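Local coordinates for protein transcobalamin-1 (Homo sapiens, PDB 4KKI) that binds vitamin B12 with femtomolar affinity and protects it from the acid of the stomach during transport, at residues L95-I98 / I99-L102; L112-Y116 / H117-K121; Y418-R421 / N422-L426; N354-V357 / F358-M362; N270-L273 / T274-Q278. All blocks are in the same frame, centred on the assembly; numbering follows the deposited sequence.

How the contacts relate
Contacts 1, 2 and 5 belong to the N-terminal alpha domain, an alpha6-alpha6 helical barrel; contacts 4 and 3 belong to the C-terminal beta domain, and along the chain the order is 1, 2, 5, 4, 3. Contact 1 on helix 92-102 and contact 2 at the junction of helices 111-115 and 118-135 pack together, centres about 10 Å apart. Contact 5, on helix 265-277, lies about 28 Å from contact 1, centre to centre. Contacts 3 and 4 have centres about 8 Å apart and touch, with probable backbone hydrogen bonds between them. Contacts 1 and 3, on opposite sides of the chain's centre, have centres about 38 Å apart. Residues of both domains bind cobalamin, so the two halves hold the ligand together.

Contact 1 (L95-I98 / I99-L102); sequences LALI and ILAL
Ile98 and Leu102, one turn apart on helix 92-102, pack side by side and point the same way within the alpha6-alpha6 helical barrel of the N-terminal domain. The segment is regular alpha-helix, and its backbone bonds all run from residue i+4 back to residue i. Ile99 N, Leu100 N, Ala101 N and Leu102 N donate in turn to the carbonyls of Leu95, Ala96, Leu97 and Ile98. The bond from Ala101 N to Leu97 O measures 2.8 Å, whereas the one from Leu102 N to Ile98 O is the most bent of the four at 149°, at the helix's last residue.

Around the helix, Leu95 and Ile99 lean on helix 118-135, Ala96 on helix 144-156, and Ile98 and Leu102 on helix 69-85. The side chain of Leu97 comes within about 4 Å of the bound cyanocobalamin.

Two apolar contacts keep the four-residue spacing. Ile98 CG2 stands anti to its backbone N (chi1, measured to CG1, is -72°), which leaves this methyl 3.7 Å from Leu102 CD1. Leu95 CG lies 4.2 Å from Ile99 CD1. Three residues apart, Leu97 CD2 reaches Leu100 CD1 more loosely at 4.4 Å. Side-chain carbons also lie against carbonyl oxygens a turn back: Ile99 CG1 is 3.2 Å from Leu95 O, and Leu102 CG is 3.3 Å from Ile98 O.

Contact 2 (L112-Y116 / H117-K121); sequences LIYDY and HLIDK
Ile113 and Leu118 meet across a tight helix-to-helix junction, where helix 111-115 ends and helix 118-135 begins with only two residues between them. The polar link is Leu118 N to Ile113 O, 2.9 Å long, with the donor lying in the carbonyl plane. His117 turns the chain: its phi is positive (56°), and it occupies the N-cap position of the second helix. The 6-to-1 bond and positive phi are those of a Schellman-like helix end. The His117 ring sets one face against Tyr114 O, 3.5 Å from His117 CD2.

Apolar groups meet across the junction. Ile113 CG2 stands anti to its backbone N (chi1, to CG1, -58°), which brings this methyl to within 3.7 Å of Ile119 CG1; it also sits over the centre of the Tyr114 ring, 4.3 Å above its plane. Ile119 CD1 comes slantwise to Tyr114 CE1 at 3.7 Å. On either side of His117 in the sequence, Tyr116 CB and Leu118 CD2 meet at 3.6 Å. Phe157 touches both Tyr114 and Ile119, while Leu118 and Ile113 face helix 92-102 and Tyr116 reaches Lys80 and Val83 of helix 69-85.

Contact 3 (Y418-R421 / N422-L426); sequences YVVR and NGENL. With NAG (2-acetamido-2-deoxy-beta-D-glucopyranose), chain H.
Glu424 holds Tyr418 and Arg421 with its two carboxylate oxygens. The Tyr418 hydroxyl donates a very short bond, 2.5 Å from OH to Glu424 OE1, which lies at the ring edge in its plane; ring and carboxylate are turned 31° apart. Glu424 OE2 takes the Arg421 N-H at 2.8 Å in a nearly straight bond (168°) that arrives from above the carboxylate plane. With CG anti to the backbone N (chi1 -175°), the Tyr418 ring extends to bring its hydroxyl to the carboxylate, the two side chains coming from opposite directions.

A type II beta turn from Arg421 to Glu424 brings Glu424 back beside Arg421, with Gly423 at its positive-phi position and a weak bond of 3.4 Å from Glu424 N to Arg421 O. Val420 CG1 meets Leu426 CD1 at 3.6 Å, the side chains crossing at about a right angle. Cutting Glu424 back to an alanine here is likely to leave the Tyr418 hydroxyl and the Arg421 amide without these acceptors and the turn less firmly held.

Glu424 OE1 is also bonded to Ser406 OG of strand 400-406. The turn leads into strand 426-432; Leu426 packs on Val336 of strand 333-341, and Tyr418 and Leu426 both lie against Phe358 of helix 358-368.

Contact 4 (N354-V357 / F358-M362); sequences NGSV and FLSVM. With NAG (2-acetamido-2-deoxy-beta-D-glucopyranose), chain G.
Val357 O receives two weak hydrogen bonds from the first turn of the helix that follows it. Ser360 N approaches to 3.0 Å of this oxygen at a bent angle of 126°; Val361 N, 3.4 Å from the same Val357 O, is longer but straighter at 154°. At the other end of the loop the link is covalent: Asn354 ND2 carries the C1 of an N-acetylglucosamine at 1.4 Å, although Asn354 itself is poorly ordered. Ser356 OG turns back to bond Leu353 O, in strand 345-353.

The arrangement is the start of helix 358-368, with Val357 at the N-cap position, and it lies in the C-terminal beta domain where the chain leaves strand 345-353. Val357 CG2 sits in the crowded position between the backbone N and the carbonyl carbon (chi1, to CG1, is -64°), and from there it touches Leu359 CB at 4.0 Å and Ser360 OG at 3.6 Å. One step earlier, Ser356 CB packs on Ser360 CB at 4.0 Å.

Further along the helix, Met362 SD lies in the plane of the Phe358 ring at its edge, 3.8 Å from Phe358 CE1. The same ring packs on Leu426 and Val428 of strand 426-432 and on the cobalamin-binding Leu411. Val361 faces Val336 and Tyr338 of strand 333-341, and Leu359 meets Phe375.

Contact 5 (N270-L273 / T274-Q278); sequences NTVL and TEISQ
Asn270 O accepts two bonds from Thr274, one from the backbone N and one from OG1, each 3.0 Å long, arriving from opposite faces of the carbonyl plane. The hydroxyl can reach it because Thr274 OG1 stands anti to its own carbonyl carbon (chi1 -60°), beside the backbone N. In turn, Thr274 O takes Ser277 OG at 2.6 Å and Gln278 N at 3.2 Å, here from the same face, so the side-chain hydroxyls of Thr274 and Ser277 both add a second bond to a helical carbonyl.

The rest of the alpha-helical pattern is regular. Glu275 N bonds Thr271 O, Ile276 N bonds Val272 O, and Ser277 N bonds Leu273 O at a longer 3.2 Å as helix 265-277 comes to its end. The polar tips of two further side chains find partners elsewhere: Thr271 OG1 is bonded to Asn235 O and Gln267 O, and Glu275 OE2 to Thr241 OG1.

On the buried side, Ile276 CD1 meets Leu273 CD2 at 4.2 Å, these two side chains lying parallel, and Val272 CG1 at 4.3 Å. With an alanine in place of Ile276, a gap is likely to open beside Leu273 CD2 and Val272 CG1, and Leu294 would probably lose a contact.

The helix begins at Cys265, in disulfide linkage with Cys26. Its apolar face packs into the alpha domain: Val272 lies on Val290 and Leu294 of helix 284-294, and Ile276 touches Leu294 as well as Pro38 and Leu39 of helix 37-45.

Contact 1 (L95-I98 / I99-L102)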
# COMPACT_ATOMS: atom_id res chain seq x y z
N LEU A 95 0.72 -9.57 8.62
CA LEU A 95 -0.22 -10.40 9.34
C LEU A 95 -1.62 -9.78 9.31
O LEU A 95 -2.62 -10.49 9.22
CB LEU A 95 0.24 -10.59 10.79
CG LEU A 95 -0.68 -11.44 11.67
CD1 LEU A 95 -0.93 -12.79 11.02
CD2 LEU A 95 -0.10 -11.61 13.06
N ALA A 96 -1.67 -8.45 9.38
CA ALA A 96 -2.93 -7.73 9.29
C ALA A 96 -3.64 -8.03 7.97
O ALA A 96 -4.84 -8.31 7.96
CB ALA A 96 -2.71 -6.23 9.45
N LEU A 97 -2.90 -7.98 6.87
CA LEU A 97 -3.46 -8.28 5.56
C LEU A 97 -3.93 -9.73 5.47
O LEU A 97 -4.93 -10.03 4.83
CB LEU A 97 -2.46 -7.99 4.44
CG LEU A 97 -2.24 -6.52 4.08
CD1 LEU A 97 -1.14 -6.38 3.05
CD2 LEU A 97 -3.53 -5.89 3.57
N ILE A 98 -3.18 -10.63 6.11
CA ILE A 98 -3.55 -12.04 6.12
C ILE A 98 -4.90 -12.22 6.79
O ILE A 98 -5.79 -12.90 6.26
CB ILE A 98 -2.49 -12.89 6.84
CG1 ILE A 98 -1.23 -13.00 5.98
CG2 ILE A 98 -3.03 -14.28 7.15
CD1 ILE A 98 -0.12 -13.78 6.62
N ILE A 99 -5.06 -11.59 7.95
CA ILE A 99 -6.31 -11.67 8.70
C ILE A 99 -7.46 -11.07 7.89
O ILE A 99 -8.55 -11.63 7.84
CB ILE A 99 -6.19 -10.96 10.06
CG1 ILE A 99 -5.12 -11.66 10.92
CG2 ILE A 99 -7.53 -10.94 10.78
CD1 ILE A 99 -4.86 -11.01 12.26
N LEU A 100 -7.21 -9.93 7.25
CA LEU A 100 -8.23 -9.27 6.45
C LEU A 100 -8.64 -10.14 5.27
O LEU A 100 -9.83 -10.32 5.01
CB LEU A 100 -7.74 -7.91 5.94
CG LEU A 100 -7.49 -6.83 7.00
CD1 LEU A 100 -6.88 -5.59 6.35
CD2 LEU A 100 -8.77 -6.47 7.74
N ALA A 101 -7.66 -10.69 4.56
CA ALA A 101 -7.92 -11.55 3.42
C ALA A 101 -8.69 -12.82 3.81
O ALA A 101 -9.55 -13.28 3.07
CB ALA A 101 -6.62 -11.92 2.72
N LEU A 102 -8.37 -13.37 4.98
CA LEU A 102 -9.01 -14.61 5.43
C LEU A 102 -10.42 -14.37 5.97
O LEU A 102 -11.22 -15.30 6.06
CB LEU A 102 -8.16 -15.30 6.50
CG LEU A 102 -6.88 -16.02 6.03
CD1 LEU A 102 -6.06 -16.47 7.23
CD2 LEU A 102 -7.22 -17.20 5.14

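Contact 2 (L112-Y116 / H117-K121)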
# COMPACT_ATOMS: atom_id res chain seq x y z
N LEU A 112 -8.85 -20.35 9.92
CA LEU A 112 -7.40 -20.28 10.06
C LEU A 112 -6.98 -19.14 10.97
O LEU A 112 -5.95 -19.21 11.64
CB LEU A 112 -6.72 -20.13 8.69
CG LEU A 112 -6.47 -21.37 7.84
CD1 LEU A 112 -7.76 -22.02 7.37
CD2 LEU A 112 -5.58 -21.03 6.65
N ILE A 113 -7.79 -18.08 10.99
CA ILE A 113 -7.54 -16.94 11.86
C ILE A 113 -7.59 -17.36 13.32
O ILE A 113 -6.73 -17.00 14.12
CB ILE A 113 -8.57 -15.83 11.64
CG1 ILE A 113 -8.56 -15.37 10.18
CG2 ILE A 113 -8.30 -14.66 12.58
CD1 ILE A 113 -9.63 -14.36 9.84
N TYR A 114 -8.61 -18.14 13.67
CA TYR A 114 -8.83 -18.52 15.05
C TYR A 114 -8.11 -19.82 15.42
O TYR A 114 -7.81 -20.05 16.59
CB TYR A 114 -10.33 -18.62 15.34
CG TYR A 114 -11.08 -17.38 14.92
CD1 TYR A 114 -11.02 -16.22 15.69
CD2 TYR A 114 -11.83 -17.35 13.75
CE1 TYR A 114 -11.69 -15.07 15.31
CE2 TYR A 114 -12.51 -16.20 13.37
CZ TYR A 114 -12.43 -15.07 14.15
OH TYR A 114 -13.10 -13.93 13.77
N ASP A 115 -7.82 -20.65 14.43
CA ASP A 115 -7.09 -21.88 14.66
C ASP A 115 -5.60 -21.62 14.86
O ASP A 115 -4.90 -22.39 15.51
CB ASP A 115 -7.31 -22.88 13.51
CG ASP A 115 -8.72 -23.43 13.48
OD1 ASP A 115 -9.38 -23.45 14.54
OD2 ASP A 115 -9.17 -23.87 12.40
N TYR A 116 -5.11 -20.52 14.29
CA TYR A 116 -3.71 -20.15 14.41
C TYR A 116 -3.52 -19.00 15.40
O TYR A 116 -2.39 -18.59 15.67
CB TYR A 116 -3.13 -19.76 13.05
CG TYR A 116 -3.08 -20.88 12.04
CD1 TYR A 116 -2.90 -22.20 12.44
CD2 TYR A 116 -3.21 -20.62 10.68
CE1 TYR A 116 -2.85 -23.22 11.51
CE2 TYR A 116 -3.16 -21.64 9.75
CZ TYR A 116 -2.99 -22.94 10.17
OH TYR A 116 -2.94 -23.95 9.24
N HIS A 117 -4.63 -18.50 15.93
CA HIS A 117 -4.62 -17.36 16.85
C HIS A 117 -3.92 -16.14 16.26
O HIS A 117 -3.10 -15.49 16.92
CB HIS A 117 -4.00 -17.75 18.20
CG HIS A 117 -4.87 -18.67 19.00
ND1 HIS A 117 -5.61 -18.23 20.08
CD2 HIS A 117 -5.12 -19.99 18.88
CE1 HIS A 117 -6.28 -19.25 20.59
NE2 HIS A 117 -6.00 -20.33 19.88
N LEU A 118 -4.25 -15.83 15.01
CA LEU A 118 -3.60 -14.74 14.29
C LEU A 118 -3.94 -13.37 14.87
O LEU A 118 -3.12 -12.45 14.83
CB LEU A 118 -3.98 -14.78 12.80
CG LEU A 118 -3.59 -16.07 12.07
CD1 LEU A 118 -3.88 -15.97 10.58
CD2 LEU A 118 -2.12 -16.39 12.31
N ILE A 119 -5.15 -13.25 15.42
CA ILE A 119 -5.57 -12.00 16.05
C ILE A 119 -4.72 -11.73 17.28
O ILE A 119 -4.23 -10.61 17.48
CB ILE A 119 -7.06 -12.04 16.44
CG1 ILE A 119 -7.95 -12.11 15.19
CG2 ILE A 119 -7.44 -10.83 17.27
CD1 ILE A 119 -9.43 -12.14 15.50
N ASP A 120 -4.53 -12.76 18.10
CA ASP A 120 -3.67 -12.66 19.27
C ASP A 120 -2.24 -12.29 18.86
O ASP A 120 -1.60 -11.46 19.50
CB ASP A 120 -3.67 -13.96 20.07
CG ASP A 120 -5.00 -14.23 20.74
OD1 ASP A 120 -6.03 -13.69 20.27
OD2 ASP A 120 -5.03 -14.98 21.74
N LYS A 121 -1.77 -12.90 17.77
CA LYS A 121 -0.42 -12.64 17.29
C LYS A 121 -0.29 -11.21 16.77
O LYS A 121 0.75 -10.57 16.94
CB LYS A 121 -0.02 -13.64 16.20
CG LYS A 121 0.30 -15.03 16.73
CD LYS A 121 1.55 -15.02 17.59
CE LYS A 121 1.77 -16.35 18.28
NZ LYS A 121 1.84 -17.49 17.32

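Contact 3 (Y418-R421 / N422-L426)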
# COMPACT_ATOMS: atom_id res chain seq x y z
N TYR A 418 10.08 1.25 -13.93
CA TYR A 418 10.12 2.57 -14.54
C TYR A 418 10.87 2.57 -15.88
O TYR A 418 12.09 2.41 -15.92
CB TYR A 418 10.74 3.60 -13.60
CG TYR A 418 10.71 5.01 -14.15
CD1 TYR A 418 9.57 5.80 -14.02
CD2 TYR A 418 11.82 5.55 -14.80
CE1 TYR A 418 9.54 7.09 -14.53
CE2 TYR A 418 11.79 6.84 -15.31
CZ TYR A 418 10.64 7.60 -15.17
OH TYR A 418 10.61 8.88 -15.67
N VAL A 419 10.13 2.75 -16.97
CA VAL A 419 10.72 2.80 -18.30
C VAL A 419 11.37 4.16 -18.54
O VAL A 419 10.70 5.19 -18.50
CB VAL A 419 9.67 2.52 -19.39
CG1 VAL A 419 10.31 2.61 -20.77
CG2 VAL A 419 9.03 1.16 -19.18
N VAL A 420 12.67 4.15 -18.80
CA VAL A 420 13.43 5.38 -18.93
C VAL A 420 13.38 5.95 -20.34
O VAL A 420 13.20 5.21 -21.31
CB VAL A 420 14.90 5.18 -18.50
CG1 VAL A 420 14.95 4.59 -17.10
CG2 VAL A 420 15.62 4.27 -19.48
N ARG A 421 13.54 7.26 -20.46
CA ARG A 421 13.50 7.93 -21.75
C ARG A 421 14.80 8.68 -22.04
O ARG A 421 15.60 8.91 -21.13
CB ARG A 421 12.30 8.88 -21.84
CG ARG A 421 10.94 8.19 -21.74
CD ARG A 421 9.80 9.13 -22.11
NE ARG A 421 9.73 10.29 -21.23
CZ ARG A 421 8.91 10.40 -20.19
NH1 ARG A 421 8.07 9.41 -19.90
NH2 ARG A 421 8.91 11.50 -19.45
N ASN A 422 14.99 9.06 -23.29
CA ASN A 422 16.22 9.71 -23.73
C ASN A 422 16.45 11.06 -23.07
O ASN A 422 15.55 11.90 -23.00
CB ASN A 422 16.21 9.88 -25.25
CG ASN A 422 17.60 10.09 -25.82
OD1 ASN A 422 18.57 9.50 -25.34
ND2 ASN A 422 17.70 10.93 -26.84
N GLY A 423 17.67 11.27 -22.58
CA GLY A 423 18.05 12.54 -21.99
C GLY A 423 17.51 12.76 -20.59
O GLY A 423 17.44 13.89 -20.11
N GLU A 424 17.13 11.67 -19.92
CA GLU A 424 16.60 11.76 -18.57
C GLU A 424 17.70 11.86 -17.52
O GLU A 424 18.69 11.13 -17.58
CB GLU A 424 15.70 10.56 -18.26
CG GLU A 424 14.23 10.90 -18.14
CD GLU A 424 13.40 9.73 -17.64
OE1 GLU A 424 12.45 9.97 -16.87
OE2 GLU A 424 13.71 8.58 -18.02
N ASN A 425 17.53 12.77 -16.57
CA ASN A 425 18.44 12.87 -15.43
C ASN A 425 18.04 11.90 -14.32
O ASN A 425 17.38 12.29 -13.35
CB ASN A 425 18.47 14.30 -14.88
CG ASN A 425 19.07 15.29 -15.86
OD1 ASN A 425 19.99 14.95 -16.61
ND2 ASN A 425 18.55 16.51 -15.87
N LEU A 426 18.43 10.64 -14.47
CA LEU A 426 18.11 9.61 -13.49
C LEU A 426 19.01 9.73 -12.27
O LEU A 426 20.22 9.95 -12.40
CB LEU A 426 18.25 8.22 -14.10
CG LEU A 426 17.45 7.99 -15.38
CD1 LEU A 426 17.67 6.58 -15.88
CD2 LEU A 426 15.97 8.26 -15.14
C1 NAG H . 24.01 14.95 -14.81
C2 NAG H . 23.88 16.40 -15.25
C3 NAG H . 25.12 17.20 -14.84
C4 NAG H . 25.38 17.03 -13.36
C5 NAG H . 25.41 15.56 -12.97
C6 NAG H . 25.53 15.42 -11.46
C7 NAG H . 22.69 17.25 -17.18
C8 NAG H . 22.90 17.79 -18.57
N2 NAG H . 23.67 16.50 -16.68
O3 NAG H . 24.91 18.57 -15.13
O4 NAG H . 26.62 17.62 -13.02
O5 NAG H . 24.25 14.88 -13.41
O6 NAG H . 25.43 14.06 -11.10
O7 NAG H . 21.66 17.50 -16.56

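Contact 4 (N354-V357 / F358-M362)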
# COMPACT_ATOMS: atom_id res chain seq x y z
N ASN A 354 16.25 0.65 -25.88
CA ASN A 354 15.03 1.41 -25.70
C ASN A 354 14.02 0.53 -25.00
O ASN A 354 13.93 -0.66 -25.27
CB ASN A 354 14.50 1.82 -27.07
CG ASN A 354 13.54 2.99 -27.01
OD1 ASN A 354 13.55 3.78 -26.07
ND2 ASN A 354 12.71 3.10 -28.03
N GLY A 355 13.25 1.12 -24.09
CA GLY A 355 12.30 0.36 -23.31
C GLY A 355 12.91 -0.35 -22.11
O GLY A 355 12.26 -1.17 -21.48
N SER A 356 14.16 -0.02 -21.81
CA SER A 356 14.81 -0.57 -20.63
C SER A 356 14.24 0.08 -19.39
O SER A 356 13.72 1.19 -19.45
CB SER A 356 16.32 -0.34 -20.71
OG SER A 356 16.95 -1.33 -21.48
N VAL A 357 14.34 -0.60 -18.26
CA VAL A 357 13.85 -0.02 -17.01
C VAL A 357 14.98 0.64 -16.22
O VAL A 357 16.16 0.47 -16.54
CB VAL A 357 13.13 -1.06 -16.13
CG1 VAL A 357 11.88 -1.58 -16.84
CG2 VAL A 357 14.06 -2.21 -15.77
N PHE A 358 14.59 1.38 -15.19
CA PHE A 358 15.53 2.08 -14.32
C PHE A 358 16.58 1.13 -13.75
O PHE A 358 17.74 1.50 -13.59
CB PHE A 358 14.74 2.76 -13.19
CG PHE A 358 15.54 3.78 -12.41
CD1 PHE A 358 16.45 3.37 -11.44
CD2 PHE A 358 15.34 5.13 -12.61
CE1 PHE A 358 17.16 4.30 -10.72
CE2 PHE A 358 16.06 6.07 -11.88
CZ PHE A 358 16.97 5.65 -10.93
N LEU A 359 16.17 -0.10 -13.45
CA LEU A 359 17.07 -1.10 -12.89
C LEU A 359 18.18 -1.49 -13.88
O LEU A 359 19.32 -1.73 -13.48
CB LEU A 359 16.30 -2.35 -12.47
CG LEU A 359 17.10 -3.46 -11.77
CD1 LEU A 359 17.73 -2.94 -10.49
CD2 LEU A 359 16.21 -4.66 -11.49
N SER A 360 17.83 -1.55 -15.16
CA SER A 360 18.80 -1.89 -16.20
C SER A 360 19.92 -0.85 -16.25
O SER A 360 21.08 -1.19 -16.46
CB SER A 360 18.11 -2.01 -17.56
OG SER A 360 17.11 -3.02 -17.54
N VAL A 361 19.55 0.41 -16.05
CA VAL A 361 20.51 1.50 -16.00
C VAL A 361 21.49 1.28 -14.86
O VAL A 361 22.71 1.41 -15.03
CB VAL A 361 19.81 2.86 -15.83
CG1 VAL A 361 20.82 3.96 -15.50
CG2 VAL A 361 19.02 3.21 -17.08
N MET A 362 20.95 0.95 -13.69
CA MET A 362 21.77 0.71 -12.50
C MET A 362 22.75 -0.44 -12.72
O MET A 362 23.91 -0.36 -12.31
CB MET A 362 20.88 0.40 -11.29
CG MET A 362 19.94 1.54 -10.91
SD MET A 362 18.95 1.17 -9.44
CE MET A 362 20.25 0.90 -8.23
C1 NAG G . 11.72 4.15 -28.15
C2 NAG G . 11.64 5.38 -29.05
C3 NAG G . 10.62 6.38 -28.54
C4 NAG G . 9.28 5.67 -28.36
C5 NAG G . 9.47 4.48 -27.43
C6 NAG G . 8.16 3.75 -27.22
C7 NAG G . 13.16 7.22 -29.53
C8 NAG G . 12.74 7.52 -30.94
N2 NAG G . 12.96 5.98 -29.13
O3 NAG G . 10.46 7.44 -29.48
O4 NAG G . 8.32 6.58 -27.80
O5 NAG G . 10.42 3.59 -28.02
O6 NAG G . 8.41 2.34 -27.30
O7 NAG G . 13.65 8.07 -28.80

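Contact 5 (N270-L273 / T274-Q278)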
# COMPACT_ATOMS: atom_id res chain seq x y z
N ASN A 270 -12.71 8.38 -13.67
CA ASN A 270 -12.43 8.40 -15.10
C ASN A 270 -10.94 8.42 -15.43
O ASN A 270 -10.47 7.69 -16.31
CB ASN A 270 -13.12 9.59 -15.78
CG ASN A 270 -14.63 9.45 -15.80
OD1 ASN A 270 -15.17 8.35 -15.69
ND2 ASN A 270 -15.32 10.58 -15.95
N THR A 271 -10.19 9.25 -14.70
CA THR A 271 -8.75 9.33 -14.88
C THR A 271 -8.08 8.00 -14.56
O THR A 271 -7.18 7.55 -15.28
CB THR A 271 -8.15 10.45 -14.01
OG1 THR A 271 -8.69 11.71 -14.41
CG2 THR A 271 -6.63 10.48 -14.14
N VAL A 272 -8.52 7.36 -13.48
CA VAL A 272 -7.99 6.05 -13.11
C VAL A 272 -8.27 5.01 -14.20
O VAL A 272 -7.38 4.25 -14.57
CB VAL A 272 -8.56 5.57 -11.75
CG1 VAL A 272 -8.15 4.13 -11.48
CG2 VAL A 272 -8.08 6.48 -10.63
N LEU A 273 -9.50 5.00 -14.72
CA LEU A 273 -9.87 4.07 -15.78
C LEU A 273 -8.99 4.27 -17.02
O LEU A 273 -8.63 3.31 -17.70
CB LEU A 273 -11.35 4.22 -16.15
CG LEU A 273 -12.37 3.78 -15.09
CD1 LEU A 273 -13.78 4.10 -15.54
CD2 LEU A 273 -12.22 2.30 -14.78
N THR A 274 -8.65 5.53 -17.30
CA THR A 274 -7.77 5.85 -18.41
C THR A 274 -6.38 5.25 -18.16
O THR A 274 -5.77 4.70 -19.07
CB THR A 274 -7.64 7.36 -18.60
OG1 THR A 274 -8.93 7.92 -18.87
CG2 THR A 274 -6.70 7.67 -19.75
N GLU A 275 -5.91 5.37 -16.93
CA GLU A 275 -4.61 4.82 -16.55
C GLU A 275 -4.57 3.31 -16.74
O GLU A 275 -3.58 2.77 -17.23
CB GLU A 275 -4.29 5.17 -15.09
CG GLU A 275 -4.19 6.65 -14.79
CD GLU A 275 -2.87 7.26 -15.25
OE1 GLU A 275 -2.62 7.31 -16.47
OE2 GLU A 275 -2.09 7.70 -14.38
N ILE A 276 -5.65 2.63 -16.35
CA ILE A 276 -5.74 1.18 -16.48
C ILE A 276 -5.59 0.74 -17.93
O ILE A 276 -4.84 -0.19 -18.24
CB ILE A 276 -7.09 0.65 -15.94
CG1 ILE A 276 -7.23 0.97 -14.46
CG2 ILE A 276 -7.20 -0.85 -16.18
CD1 ILE A 276 -8.56 0.55 -13.87
N SER A 277 -6.29 1.43 -18.83
CA SER A 277 -6.26 1.10 -20.25
C SER A 277 -4.86 1.32 -20.83
O SER A 277 -4.48 0.68 -21.81
CB SER A 277 -7.29 1.92 -21.02
OG SER A 277 -7.00 3.30 -20.92
N GLN A 278 -4.10 2.21 -20.21
CA GLN A 278 -2.75 2.50 -20.66
C GLN A 278 -1.73 1.56 -20.01
O GLN A 278 -0.53 1.67 -20.26
CB GLN A 278 -2.39 3.95 -20.37
CG GLN A 278 -3.23 4.95 -21.15
CD GLN A 278 -3.03 6.37 -20.69
OE1 GLN A 278 -2.48 6.61 -19.61
NE2 GLN A 278 -3.47 7.33 -21.50